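D-3-phosphoglycerate dehydrogenase (Sulfolobus tokodaii, PDB 2EKL) probably catalyses the NAD-dependent oxidation of D-3-phosphoglycerate, the entry step of serine biosynthesis, as a member of the D-isomer specific 2-hydroxyacid dehydrogenases. Local coordinates at residues A8-T11 / I17-K20; I153-G158 / E181-K186; D244-G249 / E276-T281. All coordinates share one frame; numbering follows the deposited sequence.

Interaction 1: A8-T11 / I17-K20; sequences ALIT and ILIK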
ATOM      1  N   ALA A   8      -2.051 -13.367  41.080  1.00 22.95           N
ATOM      2  CA  ALA A   8      -1.874 -12.464  39.946  1.00 22.16           C
ATOM      3  C   ALA A   8      -3.069 -11.534  39.779  1.00 21.47           C
ATOM      4  O   ALA A   8      -4.218 -11.959  39.894  1.00 23.14           O
ATOM      5  CB  ALA A   8      -1.662 -13.269  38.666  1.00 21.69           C
ATOM      6  N   LEU A   9      -2.788 -10.265  39.506  1.00 20.61           N
ATOM      7  CA  LEU A   9      -3.835  -9.272  39.296  1.00 21.57           C
ATOM      8  C   LEU A   9      -3.781  -8.778  37.857  1.00 20.90           C
ATOM      9  O   LEU A   9      -2.742  -8.318  37.389  1.00 22.02           O
ATOM     10  CB  LEU A   9      -3.652  -8.083  40.246  1.00 22.39           C
ATOM     11  CG  LEU A   9      -4.637  -6.919  40.063  1.00 21.14           C
ATOM     12  CD1 LEU A   9      -6.041  -7.351  40.464  1.00 23.13           C
ATOM     13  CD2 LEU A   9      -4.190  -5.736  40.905  1.00 25.13           C
ATOM     14  N   ILE A  10      -4.898  -8.902  37.149  1.00 21.57           N
ATOM     15  CA  ILE A  10      -4.983  -8.438  35.770  1.00 21.94           C
ATOM     16  C   ILE A  10      -5.881  -7.210  35.853  1.00 23.24           C
ATOM     17  O   ILE A  10      -7.048  -7.302  36.229  1.00 22.25           O
ATOM     18  CB  ILE A  10      -5.591  -9.516  34.860  1.00 23.71           C
ATOM     19  CG1 ILE A  10      -4.721 -10.778  34.926  1.00 25.14           C
ATOM     20  CG2 ILE A  10      -5.664  -9.006  33.426  1.00 23.86           C
ATOM     21  CD1 ILE A  10      -5.205 -11.922  34.062  1.00 27.56           C
ATOM     22  N   THR A  11      -5.318  -6.061  35.498  1.00 23.33           N
ATOM     23  CA  THR A  11      -6.021  -4.793  35.620  1.00 24.31           C
ATOM     24  C   THR A  11      -6.725  -4.251  34.387  1.00 26.29           C
ATOM     25  O   THR A  11      -7.491  -3.290  34.490  1.00 27.08           O
ATOM     26  CB  THR A  11      -5.049  -3.718  36.115  1.00 22.99           C
ATOM     27  OG1 THR A  11      -4.061  -3.475  35.106  1.00 23.51           O
ATOM     28  CG2 THR A  11      -4.345  -4.191  37.388  1.00 24.54           C
ATOM     29  N   ILE A  17      -6.503 -16.016  26.447  1.00 30.09           N
ATOM     30  CA  ILE A  17      -5.479 -17.056  26.415  1.00 29.44           C
ATOM     31  C   ILE A  17      -4.561 -16.986  27.635  1.00 28.55           C
ATOM     32  O   ILE A  17      -4.251 -18.010  28.247  1.00 27.78           O
ATOM     33  CB  ILE A  17      -4.617 -16.964  25.133  1.00 31.19           C
ATOM     34  CG1 ILE A  17      -3.568 -18.081  25.122  1.00 33.23           C
ATOM     35  CG2 ILE A  17      -3.926 -15.613  25.062  1.00 31.77           C
ATOM     36  CD1 ILE A  17      -4.149 -19.479  25.153  1.00 35.52           C
ATOM     37  N   LEU A  18      -4.141 -15.775  27.994  1.00 26.90           N
ATOM     38  CA  LEU A  18      -3.251 -15.575  29.133  1.00 25.90           C
ATOM     39  C   LEU A  18      -3.935 -15.936  30.447  1.00 25.33           C
ATOM     40  O   LEU A  18      -3.354 -16.621  31.287  1.00 24.29           O
ATOM     41  CB  LEU A  18      -2.765 -14.120  29.170  1.00 26.62           C
ATOM     42  CG  LEU A  18      -1.649 -13.743  30.154  1.00 27.52           C
ATOM     43  CD1 LEU A  18      -0.968 -12.464  29.675  1.00 29.11           C
ATOM     44  CD2 LEU A  18      -2.207 -13.555  31.553  1.00 26.59           C
ATOM     45  N   ILE A  19      -5.169 -15.477  30.622  1.00 23.62           N
ATOM     46  CA  ILE A  19      -5.912 -15.761  31.842  1.00 24.49           C
ATOM     47  C   ILE A  19      -6.169 -17.262  31.970  1.00 22.54           C
ATOM     48  O   ILE A  19      -5.986 -17.845  33.039  1.00 22.93           O
ATOM     49  CB  ILE A  19      -7.266 -15.023  31.851  1.00 25.68           C
ATOM     50  CG1 ILE A  19      -7.035 -13.516  31.733  1.00 27.83           C
ATOM     51  CG2 ILE A  19      -8.018 -15.337  33.136  1.00 27.13           C
ATOM     52  CD1 ILE A  19      -8.318 -12.703  31.674  1.00 30.32           C
ATOM     53  N   LYS A  20      -6.595 -17.876  30.873  1.00 22.14           N
ATOM     54  CA  LYS A  20      -6.877 -19.310  30.852  1.00 22.66           C
ATOM     55  C   LYS A  20      -5.630 -20.113  31.207  1.00 22.87           C
ATOM     56  O   LYS A  20      -5.694 -21.067  31.982  1.00 22.07           O
ATOM     57  CB  LYS A  20      -7.383 -19.719  29.465  1.00 23.61           C
ATOM     58  CG  LYS A  20      -7.449 -21.224  29.225  1.00 24.82           C
ATOM     59  CD  LYS A  20      -8.116 -21.536  27.890  1.00 24.82           C
ATOM     60  CE  LYS A  20      -7.955 -23.004  27.512  1.00 27.77           C
ATOM     61  NZ  LYS A  20      -8.515 -23.915  28.549  1.00 26.59           N
TER

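Interaction 2: I153-G158 / E181-K186; sequences IGTKVG and EKINAK. With NAD (nicotinamide-adenine-dinucleotide), chain B.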
ATOM      1  N   ILE A 153      11.796  -3.538  11.920  1.00 16.92           N
ATOM      2  CA  ILE A 153      10.903  -3.015  10.894  1.00 15.78           C
ATOM      3  C   ILE A 153      11.638  -2.345   9.740  1.00 15.20           C
ATOM      4  O   ILE A 153      11.354  -2.622   8.576  1.00 15.33           O
ATOM      5  CB  ILE A 153       9.895  -2.024  11.517  1.00 16.17           C
ATOM      6  CG1 ILE A 153       9.016  -2.769  12.524  1.00 15.94           C
ATOM      7  CG2 ILE A 153       9.026  -1.384  10.434  1.00 15.72           C
ATOM      8  CD1 ILE A 153       8.161  -1.860  13.376  1.00 14.49           C
ATOM      9  N   GLY A 154      12.588  -1.475  10.063  1.00 14.39           N
ATOM     10  CA  GLY A 154      13.335  -0.789   9.024  1.00 15.61           C
ATOM     11  C   GLY A 154      13.993  -1.732   8.032  1.00 15.42           C
ATOM     12  O   GLY A 154      13.979  -1.489   6.826  1.00 16.20           O
ATOM     13  N   THR A 155      14.571  -2.817   8.533  1.00 16.20           N
ATOM     14  CA  THR A 155      15.229  -3.774   7.654  1.00 15.50           C
ATOM     15  C   THR A 155      14.261  -4.394   6.654  1.00 15.48           C
ATOM     16  O   THR A 155      14.562  -4.482   5.467  1.00 16.06           O
ATOM     17  CB  THR A 155      15.909  -4.902   8.460  1.00 15.41           C
ATOM     18  OG1 THR A 155      16.931  -4.338   9.294  1.00 15.60           O
ATOM     19  CG2 THR A 155      16.538  -5.926   7.517  1.00 19.17           C
ATOM     20  N   LYS A 156      13.094  -4.817   7.130  1.00 14.69           N
ATOM     21  CA  LYS A 156      12.118  -5.433   6.240  1.00 15.67           C
ATOM     22  C   LYS A 156      11.514  -4.462   5.231  1.00 16.54           C
ATOM     23  O   LYS A 156      11.224  -4.843   4.096  1.00 14.49           O
ATOM     24  CB  LYS A 156      11.025  -6.127   7.057  1.00 15.95           C
ATOM     25  CG  LYS A 156      11.534  -7.389   7.753  1.00 16.08           C
ATOM     26  CD  LYS A 156      10.435  -8.133   8.486  1.00 16.30           C
ATOM     27  CE  LYS A 156      10.952  -9.462   9.023  1.00 19.26           C
ATOM     28  NZ  LYS A 156       9.900 -10.252   9.723  1.00 18.01           N
ATOM     29  N   VAL A 157      11.324  -3.212   5.633  1.00 15.73           N
ATOM     30  CA  VAL A 157      10.785  -2.213   4.717  1.00 15.95           C
ATOM     31  C   VAL A 157      11.812  -2.058   3.588  1.00 15.62           C
ATOM     32  O   VAL A 157      11.459  -1.903   2.420  1.00 14.22           O
ATOM     33  CB  VAL A 157      10.560  -0.853   5.439  1.00 15.62           C
ATOM     34  CG1 VAL A 157      10.291   0.250   4.423  1.00 15.44           C
ATOM     35  CG2 VAL A 157       9.371  -0.969   6.402  1.00 14.88           C
ATOM     36  N   GLY A 158      13.089  -2.122   3.949  1.00 17.92           N
ATOM     37  CA  GLY A 158      14.147  -2.006   2.959  1.00 17.03           C
ATOM     38  C   GLY A 158      14.138  -3.168   1.978  1.00 16.05           C
ATOM     39  O   GLY A 158      14.311  -2.980   0.776  1.00 16.85           O
ATOM     40  N   GLU A 181      24.215  -4.048   3.512  1.00 25.50           N
ATOM     41  CA  GLU A 181      24.748  -4.691   2.315  1.00 27.66           C
ATOM     42  C   GLU A 181      24.054  -6.014   2.011  1.00 27.25           C
ATOM     43  O   GLU A 181      23.824  -6.352   0.850  1.00 28.22           O
ATOM     44  CB  GLU A 181      26.247  -4.955   2.470  1.00 31.09           C
ATOM     45  CG  GLU A 181      27.096  -3.725   2.696  1.00 35.90           C
ATOM     46  CD  GLU A 181      28.576  -4.057   2.722  1.00 40.55           C
ATOM     47  OE1 GLU A 181      28.973  -4.942   3.512  1.00 43.01           O
ATOM     48  OE2 GLU A 181      29.344  -3.437   1.955  1.00 43.02           O
ATOM     49  N   LYS A 182      23.724  -6.760   3.060  1.00 28.33           N
ATOM     50  CA  LYS A 182      23.076  -8.056   2.902  1.00 29.27           C
ATOM     51  C   LYS A 182      21.725  -7.999   2.198  1.00 28.84           C
ATOM     52  O   LYS A 182      21.306  -8.982   1.591  1.00 29.14           O
ATOM     53  CB  LYS A 182      22.911  -8.738   4.265  1.00 31.74           C
ATOM     54  CG  LYS A 182      22.301 -10.134   4.184  1.00 35.54           C
ATOM     55  CD  LYS A 182      23.117 -11.040   3.265  1.00 39.24           C
ATOM     56  CE  LYS A 182      22.478 -12.415   3.103  1.00 41.45           C
ATOM     57  NZ  LYS A 182      22.404 -13.166   4.388  1.00 42.05           N
ATOM     58  N   ILE A 183      21.037  -6.862   2.276  1.00 26.57           N
ATOM     59  CA  ILE A 183      19.734  -6.746   1.626  1.00 25.41           C
ATOM     60  C   ILE A 183      19.786  -5.859   0.382  1.00 24.69           C
ATOM     61  O   ILE A 183      18.755  -5.392  -0.097  1.00 24.64           O
ATOM     62  CB  ILE A 183      18.663  -6.173   2.583  1.00 24.92           C
ATOM     63  CG1 ILE A 183      18.915  -4.687   2.829  1.00 25.42           C
ATOM     64  CG2 ILE A 183      18.696  -6.923   3.907  1.00 25.72           C
ATOM     65  CD1 ILE A 183      17.731  -3.983   3.473  1.00 25.21           C
ATOM     66  N   ASN A 184      20.995  -5.647  -0.129  1.00 23.92           N
ATOM     67  CA  ASN A 184      21.231  -4.826  -1.314  1.00 24.32           C
ATOM     68  C   ASN A 184      21.024  -3.340  -1.029  1.00 22.81           C
ATOM     69  O   ASN A 184      20.737  -2.561  -1.938  1.00 24.05           O
ATOM     70  CB  ASN A 184      20.322  -5.251  -2.472  1.00 25.63           C
ATOM     71  CG  ASN A 184      20.814  -4.732  -3.817  1.00 26.56           C
ATOM     72  OD1 ASN A 184      20.024  -4.477  -4.727  1.00 27.03           O
ATOM     73  ND2 ASN A 184      22.128  -4.591  -3.950  1.00 26.85           N
ATOM     74  N   ALA A 185      21.165  -2.957   0.234  1.00 23.08           N
ATOM     75  CA  ALA A 185      21.020  -1.559   0.630  1.00 22.35           C
ATOM     76  C   ALA A 185      22.409  -1.025   0.940  1.00 24.19           C
ATOM     77  O   ALA A 185      23.384  -1.778   0.936  1.00 24.98           O
ATOM     78  CB  ALA A 185      20.128  -1.446   1.863  1.00 23.26           C
ATOM     79  N   LYS A 186      22.506   0.273   1.200  1.00 23.15           N
ATOM     80  CA  LYS A 186      23.795   0.875   1.515  1.00 24.30           C
ATOM     81  C   LYS A 186      23.685   1.753   2.754  1.00 23.53           C
ATOM     82  O   LYS A 186      22.868   2.675   2.803  1.00 20.67           O
ATOM     83  CB  LYS A 186      24.290   1.707   0.329  1.00 27.19           C
ATOM     84  CG  LYS A 186      25.694   2.272   0.506  1.00 31.61           C
ATOM     85  CD  LYS A 186      26.146   3.010  -0.748  1.00 35.55           C
ATOM     86  CE  LYS A 186      27.618   3.392  -0.673  1.00 37.45           C
ATOM     87  NZ  LYS A 186      27.908   4.297   0.473  1.00 40.17           N
TER
HETATM   88  PA  NAD B1300      14.148  -1.697  16.725  1.00 21.06           P
HETATM   89  O1A NAD B1300      14.315  -3.043  16.149  1.00 20.44           O
HETATM   90  O2A NAD B1300      14.647  -1.501  18.147  1.00 18.98           O
HETATM   91  O5B NAD B1300      14.858  -0.672  15.719  1.00 21.90           O
HETATM   92  C5B NAD B1300      14.896   0.710  16.041  1.00 21.47           C
HETATM   93  C4B NAD B1300      16.255   1.251  15.287  1.00 23.44           C
HETATM   94  O4B NAD B1300      16.246   2.684  15.178  1.00 24.95           O
HETATM   95  C3B NAD B1300      17.533   0.704  16.008  1.00 23.53           C
HETATM   96  O3B NAD B1300      18.408   0.039  15.098  1.00 21.77           O
HETATM   97  C2B NAD B1300      18.079   1.965  16.689  1.00 25.95           C
HETATM   98  O2B NAD B1300      19.454   2.007  16.990  1.00 25.74           O
HETATM   99  C1B NAD B1300      17.578   2.969  15.718  1.00 25.19           C
HETATM  100  N9A NAD B1300      17.650   4.380  16.216  1.00 26.04           N
HETATM  101  C8A NAD B1300      17.345   4.922  17.456  1.00 26.96           C
HETATM  102  N7A NAD B1300      17.571   6.256  17.436  1.00 28.93           N
HETATM  103  C5A NAD B1300      18.015   6.586  16.202  1.00 29.54           C
HETATM  104  C6A NAD B1300      18.424   7.815  15.547  1.00 31.61           C
HETATM  105  N6A NAD B1300      18.411   8.970  16.193  1.00 34.11           N
HETATM  106  N1A NAD B1300      18.852   7.790  14.176  1.00 31.28           N
HETATM  107  C2A NAD B1300      18.889   6.571  13.424  1.00 31.34           C
HETATM  108  N3A NAD B1300      18.493   5.371  14.059  1.00 26.81           N
HETATM  109  C4A NAD B1300      18.068   5.391  15.414  1.00 27.80           C
HETATM  110  O3  NAD B1300      12.584  -1.311  16.744  1.00 21.21           O
HETATM  111  PN  NAD B1300      11.397  -1.737  15.738  1.00 21.77           P
HETATM  112  O1N NAD B1300      11.926  -1.886  14.374  1.00 21.50           O
HETATM  113  O2N NAD B1300      10.813  -2.966  16.351  1.00 22.91           O
HETATM  114  O5D NAD B1300      10.452  -0.499  15.981  1.00 23.42           O
HETATM  115  C5D NAD B1300      10.717   0.719  15.318  1.00 22.92           C
HETATM  116  C4D NAD B1300       9.720   1.791  15.707  1.00 24.51           C
HETATM  117  O4D NAD B1300       8.404   1.462  15.303  1.00 21.35           O
HETATM  118  C3D NAD B1300       9.600   2.105  17.226  1.00 23.97           C
HETATM  119  O3D NAD B1300       9.511   3.520  17.455  1.00 25.10           O
HETATM  120  C2D NAD B1300       8.399   1.336  17.643  1.00 23.92           C
HETATM  121  O2D NAD B1300       7.920   1.718  18.918  1.00 25.81           O
HETATM  122  C1D NAD B1300       7.554   1.602  16.429  1.00 23.02           C
HETATM  123  N1N NAD B1300       6.375   0.722  16.191  1.00 21.81           N
HETATM  124  C2N NAD B1300       5.139   1.343  15.828  1.00 21.52           C
HETATM  125  C3N NAD B1300       3.997   0.520  15.595  1.00 21.19           C
HETATM  126  C7N NAD B1300       2.714   1.155  15.213  1.00 20.79           C
HETATM  127  O7N NAD B1300       1.589   0.582  15.674  1.00 21.24           O
HETATM  128  N7N NAD B1300       2.610   2.238  14.458  1.00 20.69           N
HETATM  129  C4N NAD B1300       4.150  -0.953  15.744  1.00 22.15           C
HETATM  130  C5N NAD B1300       5.411  -1.569  16.114  1.00 22.62           C
HETATM  131  C6N NAD B1300       6.534  -0.710  16.338  1.00 22.58           C

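Interaction 3: D244-G249 / E276-T281; sequences DYIKKG and ERVIVT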
ATOM      1  N   ASP A 244       5.669  23.687   8.136  1.00 20.97           N
ATOM      2  CA  ASP A 244       6.352  24.773   7.445  1.00 21.19           C
ATOM      3  C   ASP A 244       6.772  24.320   6.049  1.00 21.65           C
ATOM      4  O   ASP A 244       6.480  24.981   5.047  1.00 19.73           O
ATOM      5  CB  ASP A 244       7.582  25.194   8.260  1.00 24.46           C
ATOM      6  CG  ASP A 244       8.250  26.447   7.722  1.00 27.26           C
ATOM      7  OD1 ASP A 244       7.792  26.981   6.690  1.00 28.92           O
ATOM      8  OD2 ASP A 244       9.239  26.898   8.341  1.00 28.18           O
ATOM      9  N   TYR A 245       7.451  23.178   5.983  1.00 19.87           N
ATOM     10  CA  TYR A 245       7.923  22.655   4.712  1.00 19.02           C
ATOM     11  C   TYR A 245       6.835  22.097   3.799  1.00 18.85           C
ATOM     12  O   TYR A 245       7.033  21.999   2.589  1.00 19.51           O
ATOM     13  CB  TYR A 245       9.024  21.623   4.964  1.00 18.53           C
ATOM     14  CG  TYR A 245      10.349  22.283   5.265  1.00 19.38           C
ATOM     15  CD1 TYR A 245      11.207  22.670   4.232  1.00 21.72           C
ATOM     16  CD2 TYR A 245      10.721  22.579   6.574  1.00 21.17           C
ATOM     17  CE1 TYR A 245      12.402  23.341   4.500  1.00 22.18           C
ATOM     18  CE2 TYR A 245      11.915  23.253   6.853  1.00 23.86           C
ATOM     19  CZ  TYR A 245      12.747  23.628   5.810  1.00 23.58           C
ATOM     20  OH  TYR A 245      13.925  24.285   6.077  1.00 25.58           O
ATOM     21  N   ILE A 246       5.692  21.727   4.367  1.00 18.88           N
ATOM     22  CA  ILE A 246       4.588  21.243   3.546  1.00 20.30           C
ATOM     23  C   ILE A 246       3.952  22.471   2.889  1.00 21.38           C
ATOM     24  O   ILE A 246       3.648  22.471   1.693  1.00 20.76           O
ATOM     25  CB  ILE A 246       3.533  20.495   4.393  1.00 19.68           C
ATOM     26  CG1 ILE A 246       4.061  19.104   4.762  1.00 18.92           C
ATOM     27  CG2 ILE A 246       2.221  20.372   3.622  1.00 21.86           C
ATOM     28  CD1 ILE A 246       3.098  18.274   5.590  1.00 18.45           C
ATOM     29  N   LYS A 247       3.776  23.531   3.672  1.00 22.97           N
ATOM     30  CA  LYS A 247       3.188  24.758   3.150  1.00 24.14           C
ATOM     31  C   LYS A 247       4.082  25.424   2.108  1.00 25.81           C
ATOM     32  O   LYS A 247       3.585  26.078   1.193  1.00 25.82           O
ATOM     33  CB  LYS A 247       2.876  25.719   4.301  1.00 24.49           C
ATOM     34  CG  LYS A 247       1.762  25.197   5.201  1.00 24.92           C
ATOM     35  CD  LYS A 247       1.541  26.064   6.428  1.00 28.09           C
ATOM     36  CE  LYS A 247       0.981  27.425   6.063  1.00 29.67           C
ATOM     37  NZ  LYS A 247       0.583  28.183   7.284  1.00 31.08           N
ATOM     38  N   LYS A 248       5.396  25.249   2.243  1.00 26.04           N
ATOM     39  CA  LYS A 248       6.348  25.814   1.286  1.00 27.52           C
ATOM     40  C   LYS A 248       6.245  25.054  -0.035  1.00 26.97           C
ATOM     41  O   LYS A 248       6.679  25.540  -1.080  1.00 27.77           O
ATOM     42  CB  LYS A 248       7.784  25.696   1.807  1.00 28.49           C
ATOM     43  CG  LYS A 248       8.113  26.572   2.999  1.00 33.70           C
ATOM     44  CD  LYS A 248       9.542  26.332   3.455  1.00 35.29           C
ATOM     45  CE  LYS A 248       9.915  27.238   4.614  1.00 39.50           C
ATOM     46  NZ  LYS A 248      11.278  26.947   5.131  1.00 40.02           N
ATOM     47  N   GLY A 249       5.677  23.853   0.028  1.00 24.95           N
ATOM     48  CA  GLY A 249       5.527  23.037  -1.162  1.00 24.79           C
ATOM     49  C   GLY A 249       6.675  22.065  -1.378  1.00 23.72           C
ATOM     50  O   GLY A 249       6.719  21.364  -2.392  1.00 23.14           O
ATOM     51  N   GLU A 276      -4.189  18.455   2.651  1.00 19.87           N
ATOM     52  CA  GLU A 276      -4.322  17.417   1.635  1.00 21.14           C
ATOM     53  C   GLU A 276      -3.057  16.586   1.438  1.00 20.15           C
ATOM     54  O   GLU A 276      -3.126  15.454   0.960  1.00 20.12           O
ATOM     55  CB  GLU A 276      -4.752  18.035   0.298  1.00 24.75           C
ATOM     56  CG  GLU A 276      -3.846  19.146  -0.212  1.00 30.78           C
ATOM     57  CD  GLU A 276      -4.417  19.850  -1.437  1.00 35.47           C
ATOM     58  OE1 GLU A 276      -5.559  20.354  -1.361  1.00 38.73           O
ATOM     59  OE2 GLU A 276      -3.724  19.903  -2.472  1.00 38.05           O
ATOM     60  N   ARG A 277      -1.906  17.139   1.810  1.00 18.45           N
ATOM     61  CA  ARG A 277      -0.642  16.420   1.657  1.00 17.72           C
ATOM     62  C   ARG A 277      -0.316  15.531   2.854  1.00 18.13           C
ATOM     63  O   ARG A 277       0.727  14.874   2.886  1.00 18.68           O
ATOM     64  CB  ARG A 277       0.506  17.405   1.422  1.00 19.79           C
ATOM     65  CG  ARG A 277       0.355  18.211   0.149  1.00 22.21           C
ATOM     66  CD  ARG A 277       1.650  18.901  -0.235  1.00 24.03           C
ATOM     67  NE  ARG A 277       1.508  19.586  -1.516  1.00 28.07           N
ATOM     68  CZ  ARG A 277       2.526  20.038  -2.240  1.00 31.83           C
ATOM     69  NH1 ARG A 277       3.772  19.879  -1.813  1.00 31.01           N
ATOM     70  NH2 ARG A 277       2.297  20.644  -3.398  1.00 31.64           N
ATOM     71  N   VAL A 278      -1.206  15.511   3.840  1.00 17.18           N
ATOM     72  CA  VAL A 278      -0.992  14.688   5.020  1.00 16.80           C
ATOM     73  C   VAL A 278      -1.945  13.494   5.019  1.00 16.94           C
ATOM     74  O   VAL A 278      -3.163  13.653   4.891  1.00 17.21           O
ATOM     75  CB  VAL A 278      -1.175  15.517   6.315  1.00 17.27           C
ATOM     76  CG1 VAL A 278      -1.102  14.609   7.539  1.00 17.85           C
ATOM     77  CG2 VAL A 278      -0.087  16.589   6.386  1.00 18.35           C
ATOM     78  N   ILE A 279      -1.363  12.301   5.137  1.00 15.59           N
ATOM     79  CA  ILE A 279      -2.110  11.040   5.159  1.00 18.83           C
ATOM     80  C   ILE A 279      -1.921  10.432   6.545  1.00 16.79           C
ATOM     81  O   ILE A 279      -0.791  10.260   6.999  1.00 16.66           O
ATOM     82  CB  ILE A 279      -1.569  10.044   4.090  1.00 19.50           C
ATOM     83  CG1 ILE A 279      -1.869  10.557   2.677  1.00 24.95           C
ATOM     84  CG2 ILE A 279      -2.207   8.674   4.283  1.00 22.18           C
ATOM     85  CD1 ILE A 279      -0.999  11.713   2.222  1.00 28.23           C
ATOM     86  N   VAL A 280      -3.020  10.093   7.210  1.00 15.71           N
ATOM     87  CA  VAL A 280      -2.932   9.554   8.560  1.00 16.11           C
ATOM     88  C   VAL A 280      -3.797   8.333   8.853  1.00 15.08           C
ATOM     89  O   VAL A 280      -4.975   8.295   8.499  1.00 16.57           O
ATOM     90  CB  VAL A 280      -3.335  10.634   9.614  1.00 15.47           C
ATOM     91  CG1 VAL A 280      -3.067  10.111  11.025  1.00 16.14           C
ATOM     92  CG2 VAL A 280      -2.588  11.936   9.362  1.00 18.56           C
ATOM     93  N   THR A 281      -3.205   7.330   9.493  1.00 14.50           N
ATOM     94  CA  THR A 281      -3.970   6.169   9.920  1.00 13.67           C
ATOM     95  C   THR A 281      -3.978   6.288  11.442  1.00 14.57           C
ATOM     96  O   THR A 281      -3.081   6.896  12.035  1.00 15.65           O
ATOM     97  CB  THR A 281      -3.367   4.825   9.443  1.00 12.70           C
ATOM     98  OG1 THR A 281      -1.946   4.831   9.604  1.00 14.27           O
ATOM     99  CG2 THR A 281      -3.718   4.596   7.966  1.00 13.69           C
TER
HETATM  100  O   HOH W   1       6.305  18.813  -3.162  1.00 39.13           O

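Interaction 1: A8-T11 / I17-K20
Ile10, at the end of the strand part of 8-11, faces Ile19 of the helical segment 17-20, and their CA atoms, 8.4 Å apart, are the nearest pair between the two backbones. That spacing is too wide for main-chain bonding, and no hydrogen bond crosses here; the helix lies against the strand through aliphatic side chains alone. Ile10 has its CB directed toward the helix. With CG1 anti to the carbonyl carbon (chi1 -59°) and the second torsion fully extended, its CD1 is carried straight out to the helix surface. There CD1 meets CG1 of Ile19 at 3.4 Å, closer than two such carbons usually come, so the packing at this point is tight. The two isoleucine side chains cross obliquely, and CD1 of Ile19 stands 4.0 Å from the same Ile10 CD1. Leu18 offers a looser second contact: its CD2 lies 4.2 Å from Ile10 CD1. One methyl group of the strand thus touches two successive residues of the helix, and all three side chains are buried between sheet and helix. The contact joins the first strand and helix of the beta-alpha-beta unit formed by strand 7-10, helix 16-24 and strand 28-31. Strand 7-10 runs between strands 28-31 and 49-52 in a parallel sheet. Ile10 also packs on Val29 and Tyr31 to one side and Val51 to the other, Ile19 reaches Tyr31, and Leu18 touches both Val51 and helix 289-309, through Thr299 and Thr300.

Interaction 2: I153-G158 / E181-K186
Ile183 has its CB directed toward helix 152-163, and the end of its side chain rests on main chain: CD1 lies 3.8 Å from Thr155 O and 4.0 Å from Gly158 C. Its CG1 sits between the backbone N and the carbonyl carbon (chi1 72°), with CG2 beside the N; CG2 comes to 4.3 Å from CG2 of Thr155, methyl to methyl. Gly158 matters here, since a CB on it would point at Ile183 and fall about 3.0 Å from CD1, too close to be accommodated as the chains stand. The hydroxyl of Thr155 turns back to its own helix and bonds to Gly151 O.

At the start of the segment, Ile153 serves the cofactor. Its N gives a nearly straight hydrogen bond to NAD O1N (3.0 Å, 172°), while CD1 lies 3.6 Å from C6N of the nicotinamide ring. Shortening it to an alanine would remove CD1 and probably open a gap beside C6N, though the backbone N-H...O1N hydrogen bond could remain. Arg152 N binds NAD too, and Gly154 is consistent with the GxGxxG pattern of a Rossmann-type NAD-binding domain.

Helix 177-182 ends in a Schellman motif with Asn184 as its C-prime residue, and the chain then enters strand 186-187, which pairs with strand 167-171. Phe150 touches both Thr155 and Ile183, while helix 102-118 packs on Ile153, Lys156 and Val157.

Interaction 3: D244-G249 / E276-T281
The guanidinium of Arg277 presents an edge to Gly249 O, which lies near its plane, while Ile246 O stands obliquely to the group. NH1 makes a weak hydrogen bond to Gly249 O, 3.4 Å long with an angle of 147° at the hydrogen. A water reinforces the link: it donates to Gly249 O at 2.7 Å and weakly accepts from Arg277 NH1. The stronger partner of NH1 is Val251 O, beyond the segment; the bond to Gly249 O is secondary. The other flat group, the ring of Tyr245, carries Lys248 NZ 3.7 Å above one face, off-centre, and Tyr245 meets Phe219 with the ring planes nearly parallel. Lys248 NZ also makes a long salt bridge to Asp244 OD2.

Nearer the backbone of Arg277 the contact is aliphatic. Its chain is extended from CG to NE and runs alongside Ile246, the two pointing opposite ways, with CB 4.1 Å from Ile246 CG2. The other branch of Ile246 reaches Val278: with CG1 anti to the carbonyl carbon (chi1 -76°) and chi2 extended, CD1 meets Val278 CG2 at 3.7 Å, the two side chains crossing at about a right angle.

Gly249 has positive phi (93°) and closes the helix in a Schellman motif, its N bonded to Ile246 O at 3.0 Å; a CB at these backbone angles would collide with the carbonyl O of Lys248. Val278 O accepts a bond from Lys128 of the second subunit. The arrangement is helix-on-sheet packing in a Rossmann-type nucleotide-binding domain, where helix 239-247 leads into strand 251-256 and lies against strand 278-280, the neighbour of strand 251-256 and the outermost strand of the parallel sheet in this chain.

How the interactions relate
Interaction 1 is the fully buried contact of the three, whereas interactions 2 and 3 are partly buried. Their sheets differ: interaction 1 belongs to the five-stranded parallel sheet, while interactions 2 and 3 share the seven-stranded one, near its opposite outermost strands, 186-187 and 278-280. None touches another; even the latter two have nearest atoms about 13 Å apart. Chemistry follows place. Interaction 1 is purely aliphatic between strand and helix, interaction 2 sets one isoleucine against helix backbone while the same helix holds the cofactor, and interaction 3 adds an arginine, a water and a neighbouring subunit to its apolar packing.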